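Local coordinates for B12-binding domain-containing protein (Kitasatospora setae, PDB 6WTE) that probably methylates tryptophan at C2, as the radical SAM enzyme TsrM, using S-adenosylmethionine, cobalamin and a [4Fe-4S] cluster in a non-radical reaction, at residues Ile264-Thr269 against Gly542-Phe547; Arg304-Cys309 against Phe547-Arg552. One frame throughout, in Å; residues are numbered along the deposited sequence. Where two conformers were deposited one is given.

In the fold
Both contacts bring one C-terminal loop, between helices 533-540 and 554-566, against neighbouring parallel strands of the radical SAM core, and their centres lie about 8 Å apart. Interaction 1 sets residues 542-547 on strand 266-269; interaction 2 sets residues 547-552 on strand 304-309, with Phe547 common to both loop segments. The two strands come first along the chain and the two loop segments follow more than 200 residues later, in the same order. They are joined laterally too: the indole N-H of Trp306 donates to the carboxylate of Asp266 on the neighbouring strand. Together the two contacts lay the loop along two neighbouring core strands, close to the bound cobalamin.

Interaction 1: Ile264-Thr269 against Gly542-Phe547; sequences ILDQHT and GYTGAF
A buried, largely water-mediated polar contact joins the carboxylate of Asp266, at the start of strand 266-269, to the backbone at Thr544 and Gly545 in the C-terminal loop. With CG anti to the carbonyl carbon (chi1 -67°), the acid reaches across so that its two oxygens meet different parts of the loop. Asp266 OD1 packs on CA of Gly545 at 3.2 Å. Asp266 OD2 lies 3.2 Å from CB of Thr544. Two waters supply the bridging bonds. One donates to Asp266 OD1 (2.9 Å) and is shared with the hydroxyl OG1 of Thr544; the other donates to OD2 of Asp266 (2.7 Å) and accepts from the backbone N of Gly545 (3.2 Å). Glycine suits this place: at a phi of 94° a side chain would press on the preceding carbonyl oxygen.

The buried charge is further satisfied within the core, since OD2 also receives Arg304 NH2 in a salt bridge and the hydroxyl of Tyr213, and OD1 takes the indole N-H of Trp306. An alanine here would remove both oxygens and would probably leave Arg304 without this counter-charge, Trp306 NE1 without its acceptor and the two waters without their acceptor on the strand. Gln267, the next residue along the strand, packs instead on helix 249-261, and His268 touches the cobalamin. Strand 266-269 pairs in parallel with 219-221 and 304-309, as expected of the partial barrel of a radical SAM core, and here its Asp266 side is met by the loop between helices 533-540 and 554-566.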
loop_
_atom_site.group_PDB
_atom_site.type_symbol
_atom_site.label_atom_id
_atom_site.label_comp_id
_atom_site.label_asym_id
_atom_site.label_seq_id
_atom_site.Cartn_x
_atom_site.Cartn_y
_atom_site.Cartn_z
ATOM N N ILE A 264 -8.557 -5.561 -19.963
ATOM C CA ILE A 264 -7.983 -4.811 -18.833
ATOM C C ILE A 264 -6.687 -4.207 -19.361
ATOM O O ILE A 264 -5.589 -4.742 -19.202
ATOM C CB ILE A 264 -7.786 -5.698 -17.600
ATOM C CG1 ILE A 264 -9.126 -6.310 -17.162
ATOM C CG2 ILE A 264 -7.133 -4.913 -16.462
ATOM C CD1 ILE A 264 -8.995 -7.334 -16.027
ATOM N N LEU A 265 -6.829 -3.061 -20.029
ATOM C CA LEU A 265 -5.734 -2.450 -20.779
ATOM C C LEU A 265 -4.895 -1.503 -19.933
ATOM O O LEU A 265 -3.673 -1.442 -20.111
ATOM C CB LEU A 265 -6.289 -1.710 -21.996
ATOM C CG LEU A 265 -7.051 -2.570 -23.005
ATOM C CD1 LEU A 265 -7.570 -1.684 -24.132
ATOM C CD2 LEU A 265 -6.153 -3.675 -23.550
ATOM N N ASP A 266 -5.519 -0.764 -19.021
ATOM C CA ASP A 266 -4.783 0.072 -18.077
ATOM C C ASP A 266 -4.273 -0.788 -16.929
ATOM O O ASP A 266 -5.067 -1.366 -16.177
ATOM C CB ASP A 266 -5.675 1.194 -17.547
ATOM C CG ASP A 266 -6.053 2.194 -18.618
ATOM O OD1 ASP A 266 -5.222 3.070 -18.931
ATOM O OD2 ASP A 266 -7.172 2.086 -19.163
ATOM N N GLN A 267 -2.956 -0.870 -16.783
ATOM C CA GLN A 267 -2.348 -1.693 -15.749
ATOM C C GLN A 267 -1.378 -0.852 -14.942
ATOM O O GLN A 267 -0.609 -0.064 -15.498
ATOM C CB GLN A 267 -1.641 -2.909 -16.355
ATOM C CG GLN A 267 -2.585 -3.758 -17.206
ATOM C CD GLN A 267 -1.904 -4.934 -17.878
ATOM O OE1 GLN A 267 -0.765 -5.263 -17.565
ATOM N NE2 GLN A 267 -2.610 -5.574 -18.811
ATOM N N HIS A 268 -1.446 -1.008 -13.627
ATOM C CA HIS A 268 -0.617 -0.254 -12.698
ATOM C C HIS A 268 0.380 -1.209 -12.056
ATOM O O HIS A 268 -0.018 -2.254 -11.530
ATOM C CB HIS A 268 -1.498 0.418 -11.643
ATOM C CG HIS A 268 -0.821 1.521 -10.892
ATOM N ND1 HIS A 268 0.101 1.288 -9.894
ATOM C CD2 HIS A 268 -0.931 2.867 -10.996
ATOM C CE1 HIS A 268 0.529 2.442 -9.415
ATOM N NE2 HIS A 268 -0.079 3.416 -10.067
ATOM N N THR A 269 1.671 -0.866 -12.111
ATOM C CA THR A 269 2.670 -1.690 -11.437
ATOM C C THR A 269 2.449 -1.618 -9.931
ATOM O O THR A 269 2.118 -0.559 -9.393
ATOM C CB THR A 269 4.096 -1.235 -11.779
ATOM O OG1 THR A 269 4.267 0.144 -11.430
ATOM C CG2 THR A 269 4.376 -1.416 -13.258
ATOM N N GLY A 542 -17.055 6.346 -19.450
ATOM C CA GLY A 542 -16.088 5.329 -19.824
ATOM C C GLY A 542 -14.669 5.839 -19.959
ATOM O O GLY A 542 -13.960 5.453 -20.899
ATOM N N TYR A 543 -14.244 6.718 -19.058
ATOM C CA TYR A 543 -12.867 7.182 -19.067
ATOM C C TYR A 543 -11.956 6.095 -18.516
ATOM O O TYR A 543 -12.339 5.318 -17.638
ATOM C CB TYR A 543 -12.717 8.465 -18.251
ATOM C CG TYR A 543 -13.035 9.716 -19.036
ATOM C CD1 TYR A 543 -14.338 10.177 -19.139
ATOM C CD2 TYR A 543 -12.036 10.431 -19.680
ATOM C CE1 TYR A 543 -14.639 11.316 -19.854
ATOM C CE2 TYR A 543 -12.326 11.579 -20.400
ATOM C CZ TYR A 543 -13.634 12.012 -20.485
ATOM O OH TYR A 543 -13.951 13.144 -21.196
ATOM N N THR A 544 -10.745 6.035 -19.060
ATOM C CA THR A 544 -9.784 5.003 -18.708
ATOM C C THR A 544 -8.536 5.639 -18.105
ATOM O O THR A 544 -8.320 6.848 -18.189
ATOM C CB THR A 544 -9.421 4.155 -19.935
ATOM O OG1 THR A 544 -8.792 4.983 -20.923
ATOM C CG2 THR A 544 -10.677 3.519 -20.541
ATOM N N GLY A 545 -7.718 4.806 -17.464
ATOM C CA GLY A 545 -6.451 5.264 -16.933
ATOM C C GLY A 545 -6.530 5.672 -15.478
ATOM O O GLY A 545 -7.589 5.675 -14.841
ATOM N N ALA A 546 -5.365 6.033 -14.945
ATOM C CA ALA A 546 -5.290 6.481 -13.563
ATOM C C ALA A 546 -6.168 7.709 -13.357
ATOM O O ALA A 546 -6.304 8.557 -14.240
ATOM C CB ALA A 546 -3.839 6.792 -13.176
ATOM N N PHE A 547 -6.774 7.781 -12.176
ATOM C CA PHE A 547 -7.651 8.902 -11.860
ATOM C C PHE A 547 -6.948 10.236 -12.068
ATOM O O PHE A 547 -7.537 11.166 -12.635
ATOM C CB PHE A 547 -8.161 8.786 -10.423
ATOM C CG PHE A 547 -9.199 7.718 -10.229
ATOM C CD1 PHE A 547 -9.864 7.167 -11.318
ATOM C CD2 PHE A 547 -9.513 7.267 -8.960
ATOM C CE1 PHE A 547 -10.819 6.185 -11.138
ATOM C CE2 PHE A 547 -10.469 6.285 -8.774
ATOM C CZ PHE A 547 -11.121 5.742 -9.863
HETATM O O HOH W 1 -6.134 5.465 -20.204
HETATM O O HOH W 2 -9.257 2.057 -17.471
#

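Interaction 2: Arg304-Cys309 against Phe547-Arg552; sequences RLWVYC and FWSHWR
Trp306, from the middle of strand 304-309, projects its indole toward Trp548 and Ser549 in the short 3-10 segment of the C-terminal loop. The backbones stay well separated, 10.0 Å between CA of Trp306 and CA of Ser549, and side chains span the gap. From CB, the first torsion places CG anti to the carbonyl carbon (chi1 -56°), which carries the ring out from the strand. In the five-membered ring, NE1 is hydrogen-bonded to Asp266 OD1 on the adjacent strand, a bond that helps to fix the rotation of the indole. The benzo ring makes the contact. Trp306 CE3 approaches CZ2 of Trp548 at 4.0 Å. Trp306 CZ3, one atom further, stands 4.0 Å above the plane of the Trp548 ring, offset toward its rim, and also nears CB of Ser549 (3.8 Å). At the tip, Trp306 CH2 meets that same Ser549 CB at 3.4 Å.

The two indoles thus form an offset edge-to-face pair, Trp306 giving its edge and Trp548 its face, with six-membered ring centroids 5.7 Å apart and planes at 86°. Trp548 is brought against this edge by CG set between its backbone N and carbonyl carbon (chi1 62°), and it also packs on Leu373 and Met375 of strand 373-380. Ser549 offers mainly its methylene, because OG is hydrogen-bonded to the carbonyl of Ala546, and that hydroxyl oxygen sits over the centre of the His550 ring.

With the side chain of Trp548 about 7 Å from the bound cobalamin, this edge-to-face indole pair helps to join the 3-10 segment 547-549 to the parallel strands 304-309 and 373-380 of the radical SAM partial barrel.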
loop_
_atom_site.group_PDB
_atom_site.type_symbol
_atom_site.label_atom_id
_atom_site.label_comp_id
_atom_site.label_asym_id
_atom_site.label_seq_id
_atom_site.Cartn_x
_atom_site.Cartn_y
_atom_site.Cartn_z
ATOM N N ARG A 304 -1.803 0.172 -21.587
ATOM C CA ARG A 304 -1.610 1.519 -21.060
ATOM C C ARG A 304 -1.035 1.342 -19.660
ATOM O O ARG A 304 -1.771 1.030 -18.722
ATOM C CB ARG A 304 -2.918 2.304 -21.064
ATOM C CG ARG A 304 -3.503 2.456 -22.469
ATOM C CD ARG A 304 -4.719 3.369 -22.505
ATOM N NE ARG A 304 -5.907 2.772 -21.892
ATOM C CZ ARG A 304 -6.863 2.127 -22.557
ATOM N NH1 ARG A 304 -6.784 1.974 -23.871
ATOM N NH2 ARG A 304 -7.905 1.630 -21.903
ATOM N N LEU A 305 0.279 1.516 -19.529
ATOM C CA LEU A 305 1.002 1.168 -18.311
ATOM C C LEU A 305 1.165 2.394 -17.426
ATOM O O LEU A 305 1.557 3.466 -17.901
ATOM C CB LEU A 305 2.374 0.582 -18.644
ATOM C CG LEU A 305 3.188 0.022 -17.478
ATOM C CD1 LEU A 305 2.456 -1.145 -16.838
ATOM C CD2 LEU A 305 4.554 -0.411 -17.989
ATOM N N TRP A 306 0.896 2.223 -16.136
ATOM C CA TRP A 306 1.016 3.291 -15.153
ATOM C C TRP A 306 1.985 2.816 -14.084
ATOM O O TRP A 306 1.772 1.761 -13.482
ATOM C CB TRP A 306 -0.350 3.639 -14.559
ATOM C CG TRP A 306 -1.351 4.011 -15.625
ATOM C CD1 TRP A 306 -2.148 3.159 -16.337
ATOM C CD2 TRP A 306 -1.634 5.327 -16.110
ATOM N NE1 TRP A 306 -2.913 3.868 -17.236
ATOM C CE2 TRP A 306 -2.610 5.200 -17.119
ATOM C CE3 TRP A 306 -1.149 6.601 -15.797
ATOM C CZ2 TRP A 306 -3.122 6.301 -17.802
ATOM C CZ3 TRP A 306 -1.658 7.692 -16.482
ATOM C CH2 TRP A 306 -2.635 7.535 -17.470
ATOM N N VAL A 307 3.061 3.571 -13.871
ATOM C CA VAL A 307 4.135 3.114 -12.996
ATOM C C VAL A 307 4.377 4.139 -11.894
ATOM O O VAL A 307 4.005 5.310 -11.996
ATOM C CB VAL A 307 5.445 2.831 -13.772
ATOM C CG1 VAL A 307 5.205 1.798 -14.871
ATOM C CG2 VAL A 307 6.040 4.126 -14.371
ATOM N N TYR A 308 4.989 3.661 -10.809
ATOM C CA TYR A 308 5.385 4.485 -9.674
ATOM C C TYR A 308 6.890 4.351 -9.507
ATOM O O TYR A 308 7.413 3.232 -9.481
ATOM C CB TYR A 308 4.672 4.066 -8.379
ATOM C CG TYR A 308 4.889 5.063 -7.261
ATOM C CD1 TYR A 308 6.004 4.989 -6.435
ATOM C CD2 TYR A 308 3.986 6.098 -7.050
ATOM C CE1 TYR A 308 6.211 5.912 -5.426
ATOM C CE2 TYR A 308 4.181 7.020 -6.046
ATOM C CZ TYR A 308 5.294 6.925 -5.239
ATOM O OH TYR A 308 5.486 7.845 -4.236
ATOM N N CYS A 309 7.580 5.488 -9.385
ATOM C CA CYS A 309 9.031 5.518 -9.469
ATOM C C CYS A 309 9.610 6.430 -8.404
ATOM O O CYS A 309 8.929 7.301 -7.857
ATOM C CB CYS A 309 9.528 6.028 -10.834
ATOM S SG CYS A 309 9.256 4.932 -12.222
ATOM N N PHE A 547 -6.774 7.781 -12.176
ATOM C CA PHE A 547 -7.651 8.902 -11.860
ATOM C C PHE A 547 -6.948 10.236 -12.068
ATOM O O PHE A 547 -7.537 11.166 -12.635
ATOM C CB PHE A 547 -8.161 8.786 -10.423
ATOM C CG PHE A 547 -9.199 7.718 -10.229
ATOM C CD1 PHE A 547 -9.864 7.167 -11.318
ATOM C CD2 PHE A 547 -9.513 7.267 -8.960
ATOM C CE1 PHE A 547 -10.819 6.185 -11.138
ATOM C CE2 PHE A 547 -10.469 6.285 -8.774
ATOM C CZ PHE A 547 -11.121 5.742 -9.863
ATOM N N TRP A 548 -5.686 10.344 -11.654
ATOM C CA TRP A 548 -4.998 11.626 -11.748
ATOM C C TRP A 548 -4.735 12.057 -13.186
ATOM O O TRP A 548 -4.511 13.249 -13.425
ATOM C CB TRP A 548 -3.696 11.587 -10.945
ATOM C CG TRP A 548 -2.656 10.589 -11.392
ATOM C CD1 TRP A 548 -2.444 9.341 -10.883
ATOM C CD2 TRP A 548 -1.656 10.786 -12.399
ATOM N NE1 TRP A 548 -1.386 8.739 -11.520
ATOM C CE2 TRP A 548 -0.883 9.608 -12.455
ATOM C CE3 TRP A 548 -1.338 11.847 -13.258
ATOM C CZ2 TRP A 548 0.180 9.455 -13.340
ATOM C CZ3 TRP A 548 -0.285 11.692 -14.140
ATOM C CH2 TRP A 548 0.463 10.508 -14.174
ATOM N N SER A 549 -4.791 11.134 -14.151
ATOM C CA SER A 549 -4.608 11.526 -15.547
ATOM C C SER A 549 -5.760 12.365 -16.079
ATOM O O SER A 549 -5.633 12.948 -17.160
ATOM C CB SER A 549 -4.429 10.286 -16.430
ATOM O OG SER A 549 -5.658 9.608 -16.649
ATOM N N HIS A 550 -6.878 12.430 -15.358
ATOM C CA HIS A 550 -8.024 13.241 -15.749
ATOM C C HIS A 550 -8.292 14.371 -14.766
ATOM O O HIS A 550 -9.339 15.023 -14.852
ATOM C CB HIS A 550 -9.259 12.348 -15.895
ATOM C CG HIS A 550 -9.066 11.231 -16.871
ATOM N ND1 HIS A 550 -8.751 11.450 -18.194
ATOM C CD2 HIS A 550 -9.118 9.887 -16.712
ATOM C CE1 HIS A 550 -8.625 10.289 -18.813
ATOM N NE2 HIS A 550 -8.844 9.324 -17.936
ATOM N N TRP A 551 -7.364 14.628 -13.844
ATOM C CA TRP A 551 -7.570 15.660 -12.833
ATOM C C TRP A 551 -7.616 17.054 -13.453
ATOM O O TRP A 551 -8.510 17.852 -13.143
ATOM C CB TRP A 551 -6.465 15.556 -11.779
ATOM C CG TRP A 551 -6.654 16.426 -10.571
ATOM C CD1 TRP A 551 -5.910 17.516 -10.225
ATOM C CD2 TRP A 551 -7.643 16.272 -9.544
ATOM N NE1 TRP A 551 -6.374 18.052 -9.044
ATOM C CE2 TRP A 551 -7.437 17.307 -8.606
ATOM C CE3 TRP A 551 -8.681 15.359 -9.324
ATOM C CZ2 TRP A 551 -8.236 17.459 -7.474
ATOM C CZ3 TRP A 551 -9.471 15.510 -8.193
ATOM C CH2 TRP A 551 -9.246 16.555 -7.287
ATOM N N ARG A 552 -6.675 17.367 -14.348
ATOM C CA ARG A 552 -6.671 18.698 -14.959
ATOM C C ARG A 552 -8.012 19.038 -15.597
ATOM O O ARG A 552 -8.486 20.176 -15.492
ATOM C CB ARG A 552 -5.559 18.806 -16.003
ATOM C CG ARG A 552 -4.183 19.028 -15.415
ATOM C CD ARG A 552 -3.198 19.491 -16.474
ATOM N NE ARG A 552 -1.878 19.694 -15.886
ATOM C CZ ARG A 552 -0.882 20.353 -16.462
ATOM N NH1 ARG A 552 -1.043 20.896 -17.664
ATOM N NH2 ARG A 552 0.275 20.480 -15.826
#